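Local coordinates for hypothetical protein TT0907 (Thermus thermophilus, PDB 1WDI) that probably transfers and isomerizes the ribose moiety of S-adenosylmethionine onto preQ1-modified tRNA, giving epoxyqueuosine in the queuosine pathway, at residues Glu203-Thr215 with Glu231-Arg245. Numbering follows the deposited sequence.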
loop_
_atom_site.group_PDB
_atom_site.type_symbol
_atom_site.label_atom_id
_atom_site.label_comp_id
_atom_site.label_asym_id
_atom_site.label_seq_id
_atom_site.Cartn_x
_atom_site.Cartn_y
_atom_site.Cartn_z
ATOM N N GLU A 203 -0.771 20.046 1.375
ATOM C CA GLU A 203 -1.953 19.359 0.887
ATOM C C GLU A 203 -1.895 17.896 1.286
ATOM O O GLU A 203 -0.832 17.275 1.254
ATOM C CB GLU A 203 -2.050 19.476 -0.635
ATOM C CG GLU A 203 -2.269 20.885 -1.133
ATOM C CD GLU A 203 -2.591 20.935 -2.612
ATOM O OE1 GLU A 203 -3.254 19.998 -3.102
ATOM O OE2 GLU A 203 -2.201 21.917 -3.277
ATOM N N LEU A 204 -3.043 17.357 1.675
ATOM C CA LEU A 204 -3.138 15.963 2.071
ATOM C C LEU A 204 -4.118 15.319 1.095
ATOM O O LEU A 204 -5.328 15.521 1.196
ATOM C CB LEU A 204 -3.654 15.865 3.511
ATOM C CG LEU A 204 -2.841 16.637 4.565
ATOM C CD1 LEU A 204 -3.507 16.487 5.925
ATOM C CD2 LEU A 204 -1.402 16.115 4.626
ATOM N N ARG A 205 -3.589 14.563 0.136
ATOM C CA ARG A 205 -4.421 13.920 -0.883
ATOM C C ARG A 205 -4.376 12.402 -0.770
ATOM O O ARG A 205 -3.319 11.828 -0.494
ATOM C CB ARG A 205 -3.945 14.340 -2.275
ATOM C CG ARG A 205 -3.856 15.842 -2.484
ATOM C CD ARG A 205 -5.230 16.500 -2.502
ATOM N NE ARG A 205 -5.123 17.923 -2.803
ATOM C CZ ARG A 205 -6.155 18.702 -3.099
ATOM N NH1 ARG A 205 -7.381 18.195 -3.135
ATOM N NH2 ARG A 205 -5.958 19.985 -3.365
ATOM N N PHE A 206 -5.516 11.751 -1.003
ATOM C CA PHE A 206 -5.587 10.298 -0.899
ATOM C C PHE A 206 -6.099 9.571 -2.148
ATOM O O PHE A 206 -7.182 9.877 -2.663
ATOM C CB PHE A 206 -6.484 9.896 0.282
ATOM C CG PHE A 206 -6.025 10.429 1.618
ATOM C CD1 PHE A 206 -6.147 11.782 1.930
ATOM C CD2 PHE A 206 -5.485 9.572 2.571
ATOM C CE1 PHE A 206 -5.740 12.271 3.171
ATOM C CE2 PHE A 206 -5.073 10.050 3.817
ATOM C CZ PHE A 206 -5.201 11.403 4.117
ATOM N N LEU A 207 -5.317 8.614 -2.643
ATOM C CA LEU A 207 -5.764 7.813 -3.777
ATOM C C LEU A 207 -6.190 6.480 -3.163
ATOM O O LEU A 207 -5.925 6.220 -1.982
ATOM C CB LEU A 207 -4.653 7.622 -4.817
ATOM C CG LEU A 207 -3.263 7.124 -4.415
ATOM C CD1 LEU A 207 -3.285 5.632 -4.131
ATOM C CD2 LEU A 207 -2.303 7.433 -5.551
ATOM N N THR A 208 -6.838 5.636 -3.953
ATOM C CA THR A 208 -7.336 4.367 -3.441
ATOM C C THR A 208 -6.671 3.102 -3.967
ATOM O O THR A 208 -6.512 2.926 -5.170
ATOM C CB THR A 208 -8.849 4.234 -3.731
ATOM O OG1 THR A 208 -9.532 5.410 -3.281
ATOM C CG2 THR A 208 -9.417 3.025 -3.029
ATOM N N LEU A 209 -6.290 2.220 -3.051
ATOM C CA LEU A 209 -5.713 0.937 -3.422
ATOM C C LEU A 209 -6.854 -0.063 -3.227
ATOM O O LEU A 209 -7.409 -0.158 -2.134
ATOM C CB LEU A 209 -4.548 0.559 -2.499
ATOM C CG LEU A 209 -4.038 -0.875 -2.691
ATOM C CD1 LEU A 209 -3.462 -1.031 -4.093
ATOM C CD2 LEU A 209 -2.988 -1.209 -1.644
ATOM N N HIS A 210 -7.225 -0.786 -4.278
ATOM C CA HIS A 210 -8.304 -1.765 -4.152
ATOM C C HIS A 210 -7.777 -3.069 -3.565
ATOM O O HIS A 210 -6.791 -3.614 -4.051
ATOM C CB HIS A 210 -8.948 -2.057 -5.513
ATOM C CG HIS A 210 -9.648 -0.882 -6.119
ATOM N ND1 HIS A 210 -10.487 -0.061 -5.398
ATOM C CD2 HIS A 210 -9.661 -0.410 -7.388
ATOM C CE1 HIS A 210 -10.990 0.864 -6.195
ATOM N NE2 HIS A 210 -10.505 0.674 -7.408
ATOM N N VAL A 211 -8.430 -3.555 -2.514
ATOM C CA VAL A 211 -8.037 -4.809 -1.876
ATOM C C VAL A 211 -9.292 -5.623 -1.591
ATOM O O VAL A 211 -10.407 -5.139 -1.774
ATOM C CB VAL A 211 -7.304 -4.581 -0.529
ATOM C CG1 VAL A 211 -6.136 -3.621 -0.720
ATOM C CG2 VAL A 211 -8.281 -4.059 0.518
ATOM N N GLY A 212 -9.107 -6.856 -1.138
ATOM C CA GLY A 212 -10.249 -7.696 -0.823
ATOM C C GLY A 212 -10.551 -8.754 -1.866
ATOM O O GLY A 212 -9.985 -8.732 -2.957
ATOM N N PRO A 213 -11.461 -9.694 -1.554
ATOM C CA PRO A 213 -11.875 -10.792 -2.435
ATOM C C PRO A 213 -12.241 -10.347 -3.847
ATOM O O PRO A 213 -11.909 -11.017 -4.825
ATOM C CB PRO A 213 -13.070 -11.388 -1.696
ATOM C CG PRO A 213 -12.720 -11.158 -0.264
ATOM C CD PRO A 213 -12.210 -9.737 -0.286
ATOM N N GLY A 214 -12.927 -9.213 -3.945
ATOM C CA GLY A 214 -13.345 -8.701 -5.235
ATOM C C GLY A 214 -12.235 -8.345 -6.208
ATOM O O GLY A 214 -12.517 -7.941 -7.335
ATOM N N THR A 215 -10.980 -8.484 -5.792
ATOM C CA THR A 215 -9.860 -8.159 -6.670
ATOM C C THR A 215 -9.095 -9.401 -7.118
ATOM O O THR A 215 -8.384 -9.367 -8.122
ATOM C CB THR A 215 -8.861 -7.190 -5.986
ATOM O OG1 THR A 215 -8.252 -7.835 -4.861
ATOM C CG2 THR A 215 -9.576 -5.930 -5.516
ATOM N N GLU A 231 -1.305 -4.337 -9.148
ATOM C CA GLU A 231 -1.868 -3.441 -8.147
ATOM C C GLU A 231 -3.036 -2.637 -8.714
ATOM O O GLU A 231 -2.838 -1.725 -9.516
ATOM C CB GLU A 231 -0.785 -2.482 -7.636
ATOM C CG GLU A 231 -1.267 -1.454 -6.616
ATOM C CD GLU A 231 -0.173 -0.476 -6.203
ATOM O OE1 GLU A 231 0.909 -0.937 -5.780
ATOM O OE2 GLU A 231 -0.397 0.752 -6.297
ATOM N N PRO A 232 -4.271 -2.983 -8.318
ATOM C CA PRO A 232 -5.459 -2.271 -8.795
ATOM C C PRO A 232 -5.670 -1.044 -7.909
ATOM O O PRO A 232 -5.635 -1.148 -6.687
ATOM C CB PRO A 232 -6.563 -3.313 -8.643
ATOM C CG PRO A 232 -6.152 -4.031 -7.391
ATOM C CD PRO A 232 -4.648 -4.197 -7.568
ATOM N N TYR A 233 -5.890 0.114 -8.522
ATOM C CA TYR A 233 -6.067 1.343 -7.757
ATOM C C TYR A 233 -7.049 2.295 -8.422
ATOM O O TYR A 233 -7.452 2.100 -9.565
ATOM C CB TYR A 233 -4.717 2.057 -7.623
ATOM C CG TYR A 233 -4.152 2.463 -8.967
ATOM C CD1 TYR A 233 -4.587 3.625 -9.611
ATOM C CD2 TYR A 233 -3.234 1.647 -9.630
ATOM C CE1 TYR A 233 -4.124 3.962 -10.886
ATOM C CE2 TYR A 233 -2.765 1.971 -10.897
ATOM C CZ TYR A 233 -3.214 3.130 -11.521
ATOM O OH TYR A 233 -2.747 3.451 -12.777
ATOM N N ALA A 234 -7.412 3.342 -7.694
ATOM C CA ALA A 234 -8.318 4.349 -8.219
ATOM C C ALA A 234 -7.828 5.707 -7.753
ATOM O O ALA A 234 -7.513 5.892 -6.580
ATOM C CB ALA A 234 -9.746 4.100 -7.729
ATOM N N ILE A 235 -7.740 6.648 -8.682
ATOM C CA ILE A 235 -7.306 7.990 -8.345
ATOM C C ILE A 235 -8.476 8.956 -8.490
ATOM O O ILE A 235 -8.978 9.176 -9.591
ATOM C CB ILE A 235 -6.162 8.459 -9.257
ATOM C CG1 ILE A 235 -4.964 7.513 -9.119
ATOM C CG2 ILE A 235 -5.777 9.889 -8.895
ATOM C CD1 ILE A 235 -3.784 7.913 -9.950
ATOM N N PRO A 236 -8.931 9.536 -7.369
ATOM C CA PRO A 236 -10.046 10.487 -7.378
ATOM C C PRO A 236 -9.750 11.662 -8.301
ATOM O O PRO A 236 -8.594 12.074 -8.456
ATOM C CB PRO A 236 -10.141 10.920 -5.914
ATOM C CG PRO A 236 -9.696 9.693 -5.178
ATOM C CD PRO A 236 -8.493 9.257 -5.989
ATOM N N GLU A 237 -10.798 12.207 -8.906
ATOM C CA GLU A 237 -10.648 13.340 -9.810
ATOM C C GLU A 237 -9.941 14.520 -9.152
ATOM O O GLU A 237 -9.083 15.154 -9.767
ATOM C CB GLU A 237 -12.018 13.793 -10.307
ATOM C CG GLU A 237 -12.810 12.714 -11.015
ATOM C CD GLU A 237 -14.274 13.073 -11.123
ATOM O OE1 GLU A 237 -14.607 14.021 -11.868
ATOM O OE2 GLU A 237 -15.089 12.414 -10.451
ATOM N N GLU A 238 -10.308 14.826 -7.910
ATOM C CA GLU A 238 -9.694 15.947 -7.196
ATOM C C GLU A 238 -8.200 15.716 -6.971
ATOM O O GLU A 238 -7.416 16.662 -6.957
ATOM C CB GLU A 238 -10.390 16.167 -5.843
ATOM C CG GLU A 238 -10.208 15.023 -4.860
ATOM C CD GLU A 238 -11.114 15.131 -3.641
ATOM O OE1 GLU A 238 -10.939 16.071 -2.829
ATOM O OE2 GLU A 238 -12.005 14.265 -3.495
ATOM N N VAL A 239 -7.812 14.458 -6.784
ATOM C CA VAL A 239 -6.408 14.122 -6.563
ATOM C C VAL A 239 -5.612 14.276 -7.854
ATOM O O VAL A 239 -4.552 14.903 -7.873
ATOM C CB VAL A 239 -6.251 12.675 -6.029
ATOM C CG1 VAL A 239 -4.777 12.302 -5.940
ATOM C CG2 VAL A 239 -6.902 12.563 -4.657
ATOM N N ALA A 240 -6.125 13.708 -8.941
ATOM C CA ALA A 240 -5.444 13.815 -10.225
ATOM C C ALA A 240 -5.297 15.295 -10.556
ATOM O O ALA A 240 -4.234 15.751 -10.970
ATOM C CB ALA A 240 -6.248 13.114 -11.313
ATOM N N GLU A 241 -6.373 16.049 -10.356
ATOM C CA GLU A 241 -6.348 17.477 -10.645
ATOM C C GLU A 241 -5.336 18.228 -9.775
ATOM O O GLU A 241 -4.622 19.110 -10.260
ATOM C CB GLU A 241 -7.753 18.072 -10.468
ATOM C CG GLU A 241 -7.828 19.574 -10.679
ATOM C CD GLU A 241 -9.253 20.082 -10.718
ATOM O OE1 GLU A 241 -10.102 19.543 -9.977
ATOM O OE2 GLU A 241 -9.528 21.029 -11.483
ATOM N N ALA A 242 -5.265 17.872 -8.497
ATOM C CA ALA A 242 -4.337 18.532 -7.576
ATOM C C ALA A 242 -2.871 18.232 -7.906
ATOM O O ALA A 242 -2.004 19.100 -7.776
ATOM C CB ALA A 242 -4.641 18.113 -6.137
ATOM N N VAL A 243 -2.598 17.004 -8.333
ATOM C CA VAL A 243 -1.236 16.609 -8.680
ATOM C C VAL A 243 -0.773 17.315 -9.951
ATOM O O VAL A 243 0.352 17.819 -10.021
ATOM C CB VAL A 243 -1.132 15.074 -8.875
ATOM C CG1 VAL A 243 0.179 14.712 -9.551
ATOM C CG2 VAL A 243 -1.229 14.376 -7.519
ATOM N N ASN A 244 -1.640 17.363 -10.954
ATOM C CA ASN A 244 -1.275 18.009 -12.205
ATOM C C ASN A 244 -1.119 19.515 -12.061
ATOM O O ASN A 244 -0.216 20.108 -12.652
ATOM C CB ASN A 244 -2.294 17.666 -13.294
ATOM C CG ASN A 244 -2.342 16.182 -13.580
ATOM O OD1 ASN A 244 -1.313 15.507 -13.543
ATOM N ND2 ASN A 244 -3.533 15.664 -13.871
ATOM N N ARG A 245 -1.983 20.143 -11.269
ATOM C CA ARG A 245 -1.873 21.583 -11.063
ATOM C C ARG A 245 -0.576 21.879 -10.299
ATOM O O ARG A 245 0.123 22.846 -10.592
ATOM C CB ARG A 245 -3.101 22.103 -10.294
ATOM C CG ARG A 245 -3.119 23.610 -10.043
ATOM C CD ARG A 245 -4.550 24.115 -9.814
ATOM N NE ARG A 245 -5.279 23.235 -8.904
ATOM C CZ ARG A 245 -5.151 23.243 -7.581
ATOM N NH1 ARG A 245 -4.329 24.103 -6.994
ATOM N NH2 ARG A 245 -5.819 22.364 -6.846
HETATM O O HOH W 1 -2.508 21.070 -5.955
HETATM O O HOH W 2 -4.691 22.902 -4.231
HETATM O O HOH W 3 -8.459 15.916 -1.921
#
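Arg205 lays one face of its guanidinium over the methyl of Ala242, with Ala242 CB 3.4 Å from CZ and offset toward the rim. The chain bends at chi2 (-69°) and runs across helix 237-245, bringing NE and NH2 beside the Glu203 carboxylate. Both nitrogens grip Glu203 OE1, NE at 2.8 Å and NH2 at 2.7 Å, in the guanidinium plane. NE comes nearly along the C-O axis; NH2 comes from above the carboxylate plane. Glu203 OE2 also pairs with Arg251, and one water links it to Ala242 O. Another water joins Arg205 NH1 to Glu238 OE1. With an alanine in place of Arg205, Glu203 OE1 would probably lose its charged mate and the Ala242 methyl the flat group packed on it.

Strands 203-211 and 231-235 are antiparallel neighbours in the large mixed sheet of this QueA-family protein. Beyond Pro236, the N-cap, helix 237-245 runs on at 128° to strand 203-211. Val239 CG2 sits 3.4 Å from Phe206 O, and the Pro236 ring rests against the same carbonyl. Thr208 and Ala234 form the hydrogen-bonded pair, with Thr208 N to Ala234 O at 2.7 Å and a return bond of equal length.

On the Thr208 face, the His210 ring leans obliquely over strand 231-235. Its NE2, 3.5 Å from Ala234 CB, is buried by this contact with no polar partner in the model. His210 N bonds Pro232 O. On the other face, Leu209 and Glu231 cross at about a right angle, Leu209 CD1 meeting Glu231 CG at 3.4 Å. Tyr233 shares this face, and its hydroxyl bonds Ser266.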